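Local atomic coordinates of endo-1,4-beta-xylanase C (PDB entry 4XUR), a protein that hydrolyses internal beta-1,4-xylosidic linkages of xylan, and whose second family 22 carbohydrate-binding module, the part described here, holds xylotetraose. Residues M83-P88 against P163-D168; T90-G95 against S115-K120; G32-E37 against L50-R55; S79-Y84 against W123-A128. All blocks are in the same frame, centred on the assembly; numbering follows the deposited sequence.

Contact 1. Residues M83-P88 against P163-D168. With CA (calcium ion), chain G.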
loop_
_atom_site.group_PDB
_atom_site.type_symbol
_atom_site.label_atom_id
_atom_site.label_comp_id
_atom_site.label_asym_id
_atom_site.label_seq_id
_atom_site.Cartn_x
_atom_site.Cartn_y
_atom_site.Cartn_z
ATOM N N MET A 83 1.357 -7.664 7.478
ATOM C CA MET A 83 2.160 -8.597 8.324
ATOM C C MET A 83 3.557 -8.754 7.743
ATOM O O MET A 83 3.742 -8.724 6.537
ATOM C CB MET A 83 1.425 -9.930 8.475
ATOM C CG MET A 83 2.063 -10.922 9.479
ATOM S SD MET A 83 3.336 -11.959 8.727
ATOM C CE MET A 83 2.292 -13.146 7.904
ATOM N N TYR A 84 4.552 -8.978 8.655
ATOM C CA TYR A 84 5.902 -9.376 8.258
ATOM C C TYR A 84 6.344 -10.537 9.198
ATOM O O TYR A 84 5.950 -10.583 10.298
ATOM C CB TYR A 84 6.857 -8.173 8.310
ATOM C CG TYR A 84 7.387 -7.763 9.683
ATOM C CD1 TYR A 84 6.595 -7.015 10.573
ATOM C CD2 TYR A 84 8.641 -8.173 10.102
ATOM C CE1 TYR A 84 7.079 -6.601 11.799
ATOM C CE2 TYR A 84 9.132 -7.775 11.355
ATOM C CZ TYR A 84 8.356 -7.079 12.215
ATOM O OH TYR A 84 8.848 -6.708 13.451
ATOM N N ASP A 85 7.147 -11.446 8.656
ATOM C CA ASP A 85 7.623 -12.596 9.468
ATOM C C ASP A 85 9.147 -12.913 9.314
ATOM O O ASP A 85 9.532 -14.065 9.425
ATOM C CB ASP A 85 6.731 -13.836 9.211
ATOM C CG ASP A 85 6.763 -14.349 7.781
ATOM O OD1 ASP A 85 7.759 -14.095 7.035
ATOM O OD2 ASP A 85 5.787 -15.043 7.377
ATOM N N GLU A 86 9.965 -11.878 9.138
ATOM C CA GLU A 86 11.419 -11.983 9.300
ATOM C C GLU A 86 12.068 -10.668 9.700
ATOM O O GLU A 86 11.576 -9.596 9.398
ATOM C CB GLU A 86 12.058 -12.613 8.054
ATOM C CG GLU A 86 12.091 -11.759 6.826
ATOM C CD GLU A 86 12.779 -12.429 5.658
ATOM O OE1 GLU A 86 12.330 -13.522 5.228
ATOM O OE2 GLU A 86 13.756 -11.843 5.157
ATOM N N GLY A 87 13.195 -10.735 10.387
ATOM C CA GLY A 87 13.945 -9.538 10.728
ATOM C C GLY A 87 13.689 -9.024 12.156
ATOM O O GLY A 87 13.661 -9.823 13.095
ATOM N N PRO A 88 13.452 -7.708 12.325
ATOM C CA PRO A 88 13.390 -7.145 13.647
ATOM C C PRO A 88 12.162 -7.612 14.398
ATOM O O PRO A 88 11.288 -8.289 13.827
ATOM C CB PRO A 88 13.290 -5.635 13.397
ATOM C CG PRO A 88 12.628 -5.539 12.033
ATOM C CD PRO A 88 13.209 -6.705 11.272
ATOM N N PRO A 163 10.741 -8.069 3.554
ATOM C CA PRO A 163 9.517 -8.396 2.830
ATOM C C PRO A 163 8.303 -8.341 3.739
ATOM O O PRO A 163 8.436 -8.473 4.969
ATOM C CB PRO A 163 9.748 -9.840 2.365
ATOM C CG PRO A 163 10.650 -10.414 3.429
ATOM C CD PRO A 163 11.556 -9.279 3.864
ATOM N N PHE A 164 7.110 -8.122 3.181
ATOM C CA PHE A 164 5.900 -8.078 3.971
ATOM C C PHE A 164 4.650 -8.366 3.110
ATOM O O PHE A 164 4.703 -8.329 1.907
ATOM C CB PHE A 164 5.732 -6.750 4.732
ATOM C CG PHE A 164 5.539 -5.530 3.853
ATOM C CD1 PHE A 164 4.307 -5.217 3.376
ATOM C CD2 PHE A 164 6.612 -4.731 3.540
ATOM C CE1 PHE A 164 4.148 -4.096 2.566
ATOM C CE2 PHE A 164 6.453 -3.589 2.768
ATOM C CZ PHE A 164 5.193 -3.303 2.282
ATOM N N TYR A 165 3.589 -8.703 3.812
ATOM C CA TYR A 165 2.302 -9.130 3.251
ATOM C C TYR A 165 1.266 -8.068 3.482
ATOM O O TYR A 165 1.277 -7.424 4.517
ATOM C CB TYR A 165 1.802 -10.426 3.942
ATOM C CG TYR A 165 2.829 -11.564 3.869
ATOM C CD1 TYR A 165 3.876 -11.633 4.805
ATOM C CD2 TYR A 165 2.782 -12.478 2.824
ATOM C CE1 TYR A 165 4.839 -12.681 4.727
ATOM C CE2 TYR A 165 3.730 -13.502 2.707
ATOM C CZ TYR A 165 4.739 -13.596 3.697
ATOM O OH TYR A 165 5.681 -14.595 3.595
ATOM N N VAL A 166 0.370 -7.883 2.508
ATOM C CA VAL A 166 -0.877 -7.151 2.756
ATOM C C VAL A 166 -2.101 -7.970 2.327
ATOM O O VAL A 166 -1.966 -8.848 1.476
ATOM C CB VAL A 166 -0.978 -5.772 2.023
ATOM C CG1 VAL A 166 0.166 -4.850 2.456
ATOM C CG2 VAL A 166 -0.985 -5.921 0.522
ATOM N N ASP A 167 -3.231 -7.711 2.944
ATOM C CA ASP A 167 -4.485 -8.431 2.682
ATOM C C ASP A 167 -5.695 -7.583 3.083
ATOM O O ASP A 167 -5.577 -6.595 3.802
ATOM C CB ASP A 167 -4.493 -9.774 3.463
ATOM C CG ASP A 167 -5.381 -10.822 2.870
ATOM O OD1 ASP A 167 -5.925 -10.684 1.734
ATOM O OD2 ASP A 167 -5.499 -11.868 3.554
ATOM N N ASP A 168 -6.868 -7.966 2.584
ATOM C CA ASP A 168 -8.156 -7.374 2.996
ATOM C C ASP A 168 -8.163 -5.825 2.876
ATOM O O ASP A 168 -8.510 -5.108 3.836
ATOM C CB ASP A 168 -8.556 -7.837 4.404
ATOM C CG ASP A 168 -8.996 -9.308 4.439
ATOM O OD1 ASP A 168 -9.391 -9.884 3.368
ATOM O OD2 ASP A 168 -8.916 -9.913 5.541
HETATM CA CA CA G . -6.802 -12.997 1.705
HETATM O O HOH W 1 -8.709 -12.500 2.688
#

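Contact 2. Residues T90-G95 against S115-K120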
loop_
_atom_site.group_PDB
_atom_site.type_symbol
_atom_site.label_atom_id
_atom_site.label_comp_id
_atom_site.label_asym_id
_atom_site.label_seq_id
_atom_site.Cartn_x
_atom_site.Cartn_y
_atom_site.Cartn_z
ATOM N N THR A 90 9.960 -5.550 16.022
ATOM C CA THR A 90 8.878 -4.660 15.590
ATOM C C THR A 90 9.307 -3.851 14.358
ATOM O O THR A 90 10.508 -3.593 14.137
ATOM C CB THR A 90 8.457 -3.659 16.694
ATOM O OG1 THR A 90 9.460 -2.643 16.867
ATOM C CG2 THR A 90 8.192 -4.386 17.966
ATOM N N GLN A 91 8.305 -3.382 13.563
ATOM C CA GLN A 91 8.622 -2.498 12.461
ATOM C C GLN A 91 7.327 -1.662 12.106
ATOM O O GLN A 91 6.253 -2.202 12.129
ATOM C CB GLN A 91 9.094 -3.330 11.262
ATOM C CG GLN A 91 9.316 -2.572 9.942
ATOM C CD GLN A 91 10.411 -1.538 10.035
ATOM O OE1 GLN A 91 11.548 -1.882 10.366
ATOM N NE2 GLN A 91 10.095 -0.270 9.725
ATOM N N VAL A 92 7.544 -0.405 11.761
ATOM C CA VAL A 92 6.462 0.485 11.312
ATOM C C VAL A 92 6.157 0.165 9.855
ATOM O O VAL A 92 7.078 0.015 9.040
ATOM C CB VAL A 92 6.908 1.974 11.404
ATOM C CG1 VAL A 92 5.877 2.860 10.771
ATOM C CG2 VAL A 92 7.200 2.298 12.891
ATOM N N ILE A 93 4.882 0.121 9.510
ATOM C CA ILE A 93 4.492 0.094 8.069
ATOM C C ILE A 93 3.553 1.281 7.843
ATOM O O ILE A 93 2.730 1.568 8.667
ATOM C CB ILE A 93 3.802 -1.227 7.692
ATOM C CG1 ILE A 93 4.819 -2.361 7.641
ATOM C CG2 ILE A 93 3.184 -1.149 6.306
ATOM C CD1 ILE A 93 5.753 -2.347 6.437
ATOM N N ASN A 94 3.701 1.928 6.703
ATOM C CA ASN A 94 2.931 3.133 6.416
ATOM C C ASN A 94 1.964 2.810 5.302
ATOM O O ASN A 94 2.276 2.037 4.375
ATOM C CB ASN A 94 3.894 4.257 5.932
ATOM C CG ASN A 94 4.759 4.828 7.061
ATOM O OD1 ASN A 94 4.591 4.473 8.237
ATOM N ND2 ASN A 94 5.700 5.692 6.707
ATOM N N GLY A 95 0.769 3.374 5.373
ATOM C CA GLY A 95 -0.089 3.455 4.156
ATOM C C GLY A 95 0.092 4.838 3.540
ATOM O O GLY A 95 0.044 5.848 4.246
ATOM N N SER A 115 -0.124 4.975 9.644
ATOM C CA SER A 115 1.072 4.281 10.113
ATOM C C SER A 115 0.739 3.504 11.353
ATOM O O SER A 115 0.036 4.041 12.207
ATOM C CB SER A 115 2.128 5.298 10.473
ATOM O OG SER A 115 3.290 4.680 11.053
ATOM N N THR A 116 1.222 2.246 11.470
ATOM C CA THR A 116 1.106 1.463 12.689
ATOM C C THR A 116 2.411 0.679 12.902
ATOM O O THR A 116 3.143 0.419 11.941
ATOM C CB THR A 116 -0.085 0.490 12.702
ATOM O OG1 THR A 116 0.179 -0.636 11.853
ATOM C CG2 THR A 116 -1.354 1.115 12.232
ATOM N N THR A 117 2.691 0.340 14.180
ATOM C CA THR A 117 3.827 -0.511 14.523
ATOM C C THR A 117 3.360 -1.990 14.591
ATOM O O THR A 117 2.495 -2.327 15.352
ATOM C CB THR A 117 4.465 -0.074 15.905
ATOM O OG1 THR A 117 4.989 1.263 15.795
ATOM C CG2 THR A 117 5.650 -1.007 16.265
ATOM N N LEU A 118 3.970 -2.828 13.788
ATOM C CA LEU A 118 3.596 -4.242 13.730
ATOM C C LEU A 118 4.622 -5.033 14.550
ATOM O O LEU A 118 5.814 -4.716 14.512
ATOM C CB LEU A 118 3.587 -4.748 12.332
ATOM C CG LEU A 118 2.422 -4.236 11.472
ATOM C CD1 LEU A 118 2.845 -2.930 10.848
ATOM C CD2 LEU A 118 2.063 -5.245 10.474
ATOM N N ASN A 119 4.139 -6.034 15.231
ATOM C CA ASN A 119 5.007 -7.066 15.861
ATOM C C ASN A 119 5.261 -8.182 14.865
ATOM O O ASN A 119 4.342 -8.641 14.169
ATOM C CB ASN A 119 4.311 -7.605 17.102
ATOM C CG ASN A 119 3.973 -6.490 18.110
ATOM O OD1 ASN A 119 2.784 -6.229 18.388
ATOM N ND2 ASN A 119 4.975 -5.818 18.600
ATOM N N LYS A 120 6.515 -8.641 14.795
ATOM C CA LYS A 120 6.904 -9.776 13.936
ATOM C C LYS A 120 5.851 -10.884 14.007
ATOM O O LYS A 120 5.464 -11.327 15.081
ATOM C CB LYS A 120 8.284 -10.303 14.408
ATOM C CG LYS A 120 8.866 -11.396 13.552
ATOM C CD LYS A 120 10.345 -11.642 13.901
ATOM C CE LYS A 120 10.764 -13.053 13.587
ATOM N NZ LYS A 120 12.250 -13.116 13.444
#

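Contact 3. Residues G32-E37 against L50-R55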
loop_
_atom_site.group_PDB
_atom_site.type_symbol
_atom_site.label_atom_id
_atom_site.label_comp_id
_atom_site.label_asym_id
_atom_site.label_seq_id
_atom_site.Cartn_x
_atom_site.Cartn_y
_atom_site.Cartn_z
ATOM N N GLY A 32 9.365 0.048 -7.923
ATOM C CA GLY A 32 10.726 0.012 -8.493
ATOM C C GLY A 32 11.063 -1.374 -8.959
ATOM O O GLY A 32 10.427 -1.915 -9.831
ATOM N N THR A 33 12.139 -1.942 -8.371
ATOM C CA THR A 33 12.653 -3.238 -8.791
ATOM C C THR A 33 12.188 -4.397 -7.940
ATOM O O THR A 33 12.634 -5.537 -8.109
ATOM C CB THR A 33 14.196 -3.197 -8.796
ATOM O OG1 THR A 33 14.628 -2.758 -7.499
ATOM C CG2 THR A 33 14.685 -2.253 -9.842
ATOM N N GLU A 34 11.289 -4.136 -6.998
ATOM C CA GLU A 34 10.779 -5.196 -6.109
ATOM C C GLU A 34 9.802 -6.176 -6.825
ATOM O O GLU A 34 9.348 -5.923 -7.962
ATOM C CB GLU A 34 10.190 -4.627 -4.822
ATOM C CG GLU A 34 8.809 -3.962 -4.937
ATOM C CD GLU A 34 8.789 -2.598 -5.512
ATOM O OE1 GLU A 34 9.665 -2.226 -6.304
ATOM O OE2 GLU A 34 7.836 -1.814 -5.174
ATOM N N LYS A 35 9.529 -7.242 -6.132
ATOM C CA LYS A 35 8.733 -8.375 -6.711
ATOM C C LYS A 35 7.453 -8.531 -5.895
ATOM O O LYS A 35 7.467 -8.652 -4.672
ATOM C CB LYS A 35 9.522 -9.645 -6.641
ATOM C CG LYS A 35 8.708 -10.892 -6.872
ATOM C CD LYS A 35 9.585 -12.153 -6.639
ATOM C CE LYS A 35 8.846 -13.406 -7.079
ATOM N NZ LYS A 35 7.968 -13.994 -5.987
ATOM N N LEU A 36 6.336 -8.565 -6.638
ATOM C CA LEU A 36 5.013 -8.845 -6.070
ATOM C C LEU A 36 4.477 -10.187 -6.516
ATOM O O LEU A 36 4.646 -10.575 -7.682
ATOM C CB LEU A 36 4.021 -7.763 -6.581
ATOM C CG LEU A 36 3.827 -6.546 -5.674
ATOM C CD1 LEU A 36 5.043 -5.651 -5.716
ATOM C CD2 LEU A 36 2.532 -5.788 -6.089
ATOM N N GLU A 37 3.846 -10.901 -5.580
ATOM C CA GLU A 37 3.337 -12.273 -5.838
ATOM C C GLU A 37 2.191 -12.608 -4.911
ATOM O O GLU A 37 2.277 -12.427 -3.699
ATOM C CB GLU A 37 4.454 -13.296 -5.661
ATOM C CG GLU A 37 4.029 -14.702 -6.015
ATOM C CD GLU A 37 5.021 -15.742 -5.549
ATOM O OE1 GLU A 37 6.192 -15.354 -5.210
ATOM O OE2 GLU A 37 4.638 -16.927 -5.513
ATOM N N LEU A 50 -0.932 -10.733 -0.514
ATOM C CA LEU A 50 -0.006 -10.202 -1.459
ATOM C C LEU A 50 1.306 -9.959 -0.781
ATOM O O LEU A 50 1.414 -9.119 0.102
ATOM C CB LEU A 50 -0.554 -8.857 -2.003
ATOM C CG LEU A 50 0.354 -8.185 -3.052
ATOM C CD1 LEU A 50 0.650 -9.114 -4.209
ATOM C CD2 LEU A 50 -0.329 -6.888 -3.480
ATOM N N LYS A 51 2.345 -10.737 -1.182
ATOM C CA LYS A 51 3.664 -10.614 -0.658
ATOM C C LYS A 51 4.503 -9.709 -1.512
ATOM O O LYS A 51 4.550 -9.899 -2.719
ATOM C CB LYS A 51 4.349 -11.968 -0.530
ATOM C CG LYS A 51 5.710 -11.906 0.210
ATOM C CD LYS A 51 6.435 -13.277 0.255
ATOM C CE LYS A 51 7.621 -13.177 1.253
ATOM N NZ LYS A 51 8.040 -14.479 1.827
ATOM N N THR A 52 5.157 -8.742 -0.890
ATOM C CA THR A 52 6.166 -7.932 -1.580
ATOM C C THR A 52 7.539 -8.308 -0.992
ATOM O O THR A 52 7.747 -8.285 0.209
ATOM C CB THR A 52 5.922 -6.397 -1.393
ATOM O OG1 THR A 52 4.595 -6.095 -1.827
ATOM C CG2 THR A 52 6.965 -5.616 -2.149
ATOM N N SER A 53 8.483 -8.569 -1.878
ATOM C CA SER A 53 9.836 -9.008 -1.511
ATOM C C SER A 53 10.827 -8.435 -2.461
ATOM O O SER A 53 10.460 -7.755 -3.434
ATOM C CB SER A 53 9.916 -10.564 -1.535
ATOM O OG SER A 53 9.749 -11.041 -2.851
ATOM N N SER A 54 12.120 -8.732 -2.254
ATOM C CA SER A 54 13.192 -8.153 -3.085
ATOM C C SER A 54 13.149 -6.624 -3.010
ATOM O O SER A 54 13.450 -5.956 -4.010
ATOM C CB SER A 54 13.109 -8.598 -4.556
ATOM O OG SER A 54 13.317 -9.987 -4.679
ATOM N N ARG A 55 12.808 -6.086 -1.837
ATOM C CA ARG A 55 12.778 -4.651 -1.605
ATOM C C ARG A 55 14.222 -4.167 -1.368
ATOM O O ARG A 55 14.952 -4.777 -0.617
ATOM C CB ARG A 55 11.871 -4.303 -0.418
ATOM C CG ARG A 55 10.430 -4.850 -0.506
ATOM C CD ARG A 55 9.620 -4.583 0.790
ATOM N NE ARG A 55 9.444 -3.117 1.033
ATOM C CZ ARG A 55 9.803 -2.473 2.136
ATOM N NH1 ARG A 55 10.354 -3.078 3.150
ATOM N NH2 ARG A 55 9.624 -1.125 2.220
HETATM O O HOH W 2 14.903 -4.411 -5.416
HETATM O O HOH W 3 7.081 -11.562 -3.667
#

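Contact 4. Residues S79-Y84 against W123-A128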
loop_
_atom_site.group_PDB
_atom_site.type_symbol
_atom_site.label_atom_id
_atom_site.label_comp_id
_atom_site.label_asym_id
_atom_site.label_seq_id
_atom_site.Cartn_x
_atom_site.Cartn_y
_atom_site.Cartn_z
ATOM N N SER A 79 -8.696 1.163 4.349
ATOM C CA SER A 79 -8.039 0.217 5.304
ATOM C C SER A 79 -7.390 -0.958 4.628
ATOM O O SER A 79 -7.682 -1.304 3.494
ATOM C CB SER A 79 -9.071 -0.298 6.281
ATOM O OG SER A 79 -10.092 -1.065 5.602
ATOM N N PHE A 80 -6.436 -1.577 5.362
ATOM C CA PHE A 80 -5.805 -2.836 4.936
ATOM C C PHE A 80 -5.088 -3.469 6.099
ATOM O O PHE A 80 -4.813 -2.808 7.058
ATOM C CB PHE A 80 -4.853 -2.663 3.740
ATOM C CG PHE A 80 -3.570 -1.918 4.007
ATOM C CD1 PHE A 80 -3.489 -0.532 3.806
ATOM C CD2 PHE A 80 -2.383 -2.607 4.331
ATOM C CE1 PHE A 80 -2.271 0.146 3.947
ATOM C CE2 PHE A 80 -1.186 -1.938 4.501
ATOM C CZ PHE A 80 -1.135 -0.563 4.299
ATOM N N TRP A 81 -4.790 -4.769 5.956
ATOM C CA TRP A 81 -4.035 -5.543 6.966
ATOM C C TRP A 81 -2.700 -5.855 6.455
ATOM O O TRP A 81 -2.536 -6.162 5.262
ATOM C CB TRP A 81 -4.780 -6.814 7.298
ATOM C CG TRP A 81 -6.108 -6.551 8.002
ATOM C CD1 TRP A 81 -7.272 -6.190 7.419
ATOM C CD2 TRP A 81 -6.386 -6.697 9.397
ATOM N NE1 TRP A 81 -8.245 -6.008 8.351
ATOM C CE2 TRP A 81 -7.730 -6.294 9.585
ATOM C CE3 TRP A 81 -5.614 -6.999 10.502
ATOM C CZ2 TRP A 81 -8.339 -6.321 10.841
ATOM C CZ3 TRP A 81 -6.229 -7.014 11.750
ATOM C CH2 TRP A 81 -7.552 -6.641 11.908
ATOM N N ALA A 82 -1.702 -5.787 7.328
ATOM C CA ALA A 82 -0.312 -6.025 6.930
ATOM C C ALA A 82 0.353 -6.913 7.944
ATOM O O ALA A 82 -0.061 -6.917 9.134
ATOM C CB ALA A 82 0.446 -4.717 6.783
ATOM N N MET A 83 1.357 -7.664 7.478
ATOM C CA MET A 83 2.160 -8.597 8.324
ATOM C C MET A 83 3.557 -8.754 7.743
ATOM O O MET A 83 3.742 -8.724 6.537
ATOM C CB MET A 83 1.425 -9.930 8.475
ATOM C CG MET A 83 2.063 -10.922 9.479
ATOM S SD MET A 83 3.336 -11.959 8.727
ATOM C CE MET A 83 2.292 -13.146 7.904
ATOM N N TYR A 84 4.552 -8.978 8.655
ATOM C CA TYR A 84 5.902 -9.376 8.258
ATOM C C TYR A 84 6.344 -10.537 9.198
ATOM O O TYR A 84 5.950 -10.583 10.298
ATOM C CB TYR A 84 6.857 -8.173 8.310
ATOM C CG TYR A 84 7.387 -7.763 9.683
ATOM C CD1 TYR A 84 6.595 -7.015 10.573
ATOM C CD2 TYR A 84 8.641 -8.173 10.102
ATOM C CE1 TYR A 84 7.079 -6.601 11.799
ATOM C CE2 TYR A 84 9.132 -7.775 11.355
ATOM C CZ TYR A 84 8.356 -7.079 12.215
ATOM O OH TYR A 84 8.848 -6.708 13.451
ATOM N N TRP A 123 -0.704 -10.021 12.228
ATOM C CA TRP A 123 -1.546 -9.173 11.351
ATOM C C TRP A 123 -2.151 -8.002 12.075
ATOM O O TRP A 123 -2.708 -8.134 13.214
ATOM C CB TRP A 123 -2.659 -9.981 10.733
ATOM C CG TRP A 123 -2.181 -10.993 9.725
ATOM C CD1 TRP A 123 -1.946 -12.271 9.925
ATOM C CD2 TRP A 123 -1.949 -10.746 8.329
ATOM N NE1 TRP A 123 -1.529 -12.891 8.777
ATOM C CE2 TRP A 123 -1.523 -11.969 7.758
ATOM C CE3 TRP A 123 -2.008 -9.614 7.520
ATOM C CZ2 TRP A 123 -1.188 -12.098 6.432
ATOM C CZ3 TRP A 123 -1.631 -9.726 6.193
ATOM C CH2 TRP A 123 -1.262 -10.927 5.637
ATOM N N LYS A 124 -2.048 -6.797 11.454
ATOM C CA LYS A 124 -2.661 -5.629 12.046
ATOM C C LYS A 124 -3.218 -4.703 10.960
ATOM O O LYS A 124 -2.676 -4.656 9.858
ATOM C CB LYS A 124 -1.620 -4.933 12.868
ATOM C CG LYS A 124 -2.167 -3.971 13.900
ATOM C CD LYS A 124 -1.089 -3.750 14.950
ATOM C CE LYS A 124 -1.264 -2.403 15.654
ATOM N NZ LYS A 124 -0.055 -2.130 16.487
ATOM N N LYS A 125 -4.240 -3.987 11.321
ATOM C CA LYS A 125 -4.964 -3.085 10.395
ATOM C C LYS A 125 -4.305 -1.688 10.345
ATOM O O LYS A 125 -3.849 -1.155 11.365
ATOM C CB LYS A 125 -6.396 -2.966 10.835
ATOM C CG LYS A 125 -7.293 -2.321 9.780
ATOM C CD LYS A 125 -8.742 -2.240 10.300
ATOM C CE LYS A 125 -9.804 -2.370 9.256
ATOM N NZ LYS A 125 -11.156 -2.172 9.879
ATOM N N ILE A 126 -4.182 -1.149 9.134
ATOM C CA ILE A 126 -3.810 0.254 8.912
ATOM C C ILE A 126 -5.037 0.943 8.281
ATOM O O ILE A 126 -5.550 0.436 7.308
ATOM C CB ILE A 126 -2.598 0.346 7.968
ATOM C CG1 ILE A 126 -1.342 -0.271 8.604
ATOM C CG2 ILE A 126 -2.366 1.786 7.530
ATOM C CD1 ILE A 126 -1.273 -1.746 8.496
ATOM N N GLU A 127 -5.496 2.051 8.850
ATOM C CA GLU A 127 -6.678 2.704 8.313
ATOM C C GLU A 127 -6.683 4.215 8.532
ATOM O O GLU A 127 -6.136 4.742 9.490
ATOM C CB GLU A 127 -7.923 2.052 8.892
ATOM C CG GLU A 127 -8.203 2.433 10.356
ATOM C CD GLU A 127 -9.493 1.799 10.863
ATOM O OE1 GLU A 127 -10.454 1.622 10.057
ATOM O OE2 GLU A 127 -9.570 1.479 12.061
ATOM N N ALA A 128 -7.335 4.933 7.599
ATOM C CA ALA A 128 -7.632 6.358 7.772
ATOM C C ALA A 128 -8.704 6.808 6.794
ATOM O O ALA A 128 -8.950 6.161 5.767
ATOM C CB ALA A 128 -6.390 7.205 7.574
#

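Contact 1. Residues M83-P88 against P163-D168
Met83 lies alongside Tyr165, both side chains pointing the same way from neighbouring strands, and its methyl CE rests 3.8 Å from Tyr165 CD1. The side chain reaches the ring because CG stands opposite the backbone N (chi1 -172°) and the next two torsions bend it back. SD sits 5.0 Å from the centroid of the Tyr165 ring, oblique to it, a Met-aromatic contact to which a flexible, polarisable thioether is well suited. Their backbones form an antiparallel hydrogen-bonded pair: Tyr165 N gives a nearly straight bond to Met83 O at 2.7 Å, and Met83 N returns one to Tyr165 O at 3.0 Å. Past this pair segment 83-88 leaves the sheet. Asp85 brings OD2 to 3.7 Å from Tyr165 CE1, its carboxylate turned 66° from the ring, while the Tyr165 hydroxyl is hydrogen-bonded to Lys51 NZ. Glu86 crosses the Pro163 ring at about a right angle, with OE2 3.6 Å from Pro163 CD; the rigid proline suits the point where strand 164-173 begins. Farther along that strand Asp167 grips the calcium ion through OD1 and OD2, each 2.5 Å away. Asp19, Glu21, Ser46, Arg48 and a water complete the site in this jelly-roll beta-sandwich. Backbone bonds and apolar overlap join the two segments; the carboxylates of Asp85 and Glu86 make no hydrogen bond across them, though Asp85 lies near Lys51, whose charge probably favours it.

Contact 2. Residues T90-G95 against S115-K120
Leu118 N donates to Gln91 O at 2.9 Å, nearly straight (169° at the hydrogen) but from above the carbonyl plane, and Gln91 N answers with a bond to Leu118 O at 3.0 Å. In the second antiparallel hydrogen-bonded pair Ile93 N meets Thr116 O head-on and Thr116 N returns a longer bond of 3.3 Å to Ile93 O. These are two arms of a beta hairpin, strands 90-101 and 109-119, at one border of a four-stranded sheet of the beta-sandwich, with the side chain of Asn94 about 6 Å from a bound xylose unit. Asn94 OD1 receives the hydroxyl of Ser115 at 3.1 Å from OG, the donor tilted 26° from the carbonyl plane. With Ser115 OG anti to the backbone N (chi1 175°), the hydroxyl oxygen also touches Val92 CG1, at 3.2 Å. An alanine in place of Asn94 would remove the acceptor, and the Ser115 hydroxyl is likely to lose this mate and turn more freely. On the same face, Val92 CG2 approaches Thr117 OG1, and Thr117 CG2 crosses to Thr90 CB at 3.9 Å; Thr90 CG2 runs beside Asn119, against ND2. Small beta-branched and polar residues suit this partly exposed surface, since they favour extended backbone and tolerate water. On the other face the buried pair Ile93 and Leu118 is aliphatic, Leu118 CD1 leaning to 3.7 Å from Ile93 CB.

Contact 3. Residues G32-E37 against L50-R55
Four backbone hydrogen bonds pair Lys35 with Ser53 and Glu37 with Lys51, the shortest being Lys35 N to Ser53 O at 2.9 Å. Between these rungs Leu36 faces Thr52 in a non-hydrogen-bonded pair. Packing lies on the face bearing Leu36: its CD2 makes an apolar contact with Leu50 CD2 at 4.0 Å, and the side chains of Leu36 and Thr52 lie side by side. The methyl of Thr52, opposite the backbone N, touches Glu34 CG at 3.7 Å, and a beta-branched residue fits such an extended strand. The segments are arms of the beta hairpin 35-40/48-53, whose second strand also pairs with strand 164-173 of the sandwich. Charge and polarity mark the hairpin's beginning. Glu34 folds back at chi2 (-77°), and OE1 takes Gly32 N on its syn lone pair at 2.8 Å; OE2 accepts the amides of Arg31 and Gly61. A glutamine replacing Glu34 would probably leave at least one of these three amides without an acceptor, setting the turn beside the sugar-binding Arg31 freer to move. Water-mediated links finish the seam: one water joins Thr33 OG1 to Ser54 O, and another gives a bond to Lys35 O and meets Ser53 OG at 2.8 Å, the hydroxyls of Thr33 and Ser53 suiting this wet surface.

Contact 4. Residues S79-Y84 against W123-A128
Trp81 lays its indole against Lys125, whose CB stands over the centre of the six-membered ring, 3.7 Å from its centroid: a CH-pi contact. The lysine chain, extended at first, crosses the indole obliquely and carries CE on to 3.7 Å from Ser79 CB, so that its aliphatic part shields an aromatic face. Trp123, the second indole, presents a face to Met83 CB, which sits 3.5 Å from the six-membered ring centroid. The thioether sulfur rides above the five-membered ring at a greater distance. The edge of the Trp123 indole faces the Trp81 backbone, and its CE3 lies 3.9 Å from Trp81 CB. On the opposite face of the pair of strands, Phe80 takes Ile126 CB over its ring, 4.1 Å from the centroid and offset toward the rim. Ile126 reaches in two directions: CG2 lies anti to the backbone N against Phe80 CE1, while CD1 touches Ala82 CB at 3.8 Å, where the small alanine accepts it closely. Four backbone bonds join Phe80 to Ile126 and Ala82 to Lys124; the shortest runs from Ile126 N to Phe80 O at 2.7 Å. Strand 75-83 is thus held between strand 124-131 and strand 164-173 in one sheet of the beta-sandwich. His44 stacks on Trp81, whereas Phe80 and Ile126 face inward, toward strands 139-147 and 109-119 of the other sheet.

How the contacts relate
From the N terminus, contact 3 comes first and closes a short hairpin, with twelve residues between its segments, before any other contact opens. Strand 75-83 then starts contacts 1 and 4 together, since both use Met83 and Tyr84. Within the span they bracket, contact 2 closes the hairpin 90-101/109-119; contact 4 closes next, at 123-128, and contact 1 last, at 163-168. Contact 2 therefore nests in contact 4, and also in contact 1. Contacts 1, 3 and 4 knit one sheet, strand 164-173 lying between 48-53 and 75-83, while contact 2 belongs to the other. The sheets meet where Leu118 packs on the Ala82 carbonyl and the Lys124 ammonium hydrogen-bonds the carbonyl of Thr117.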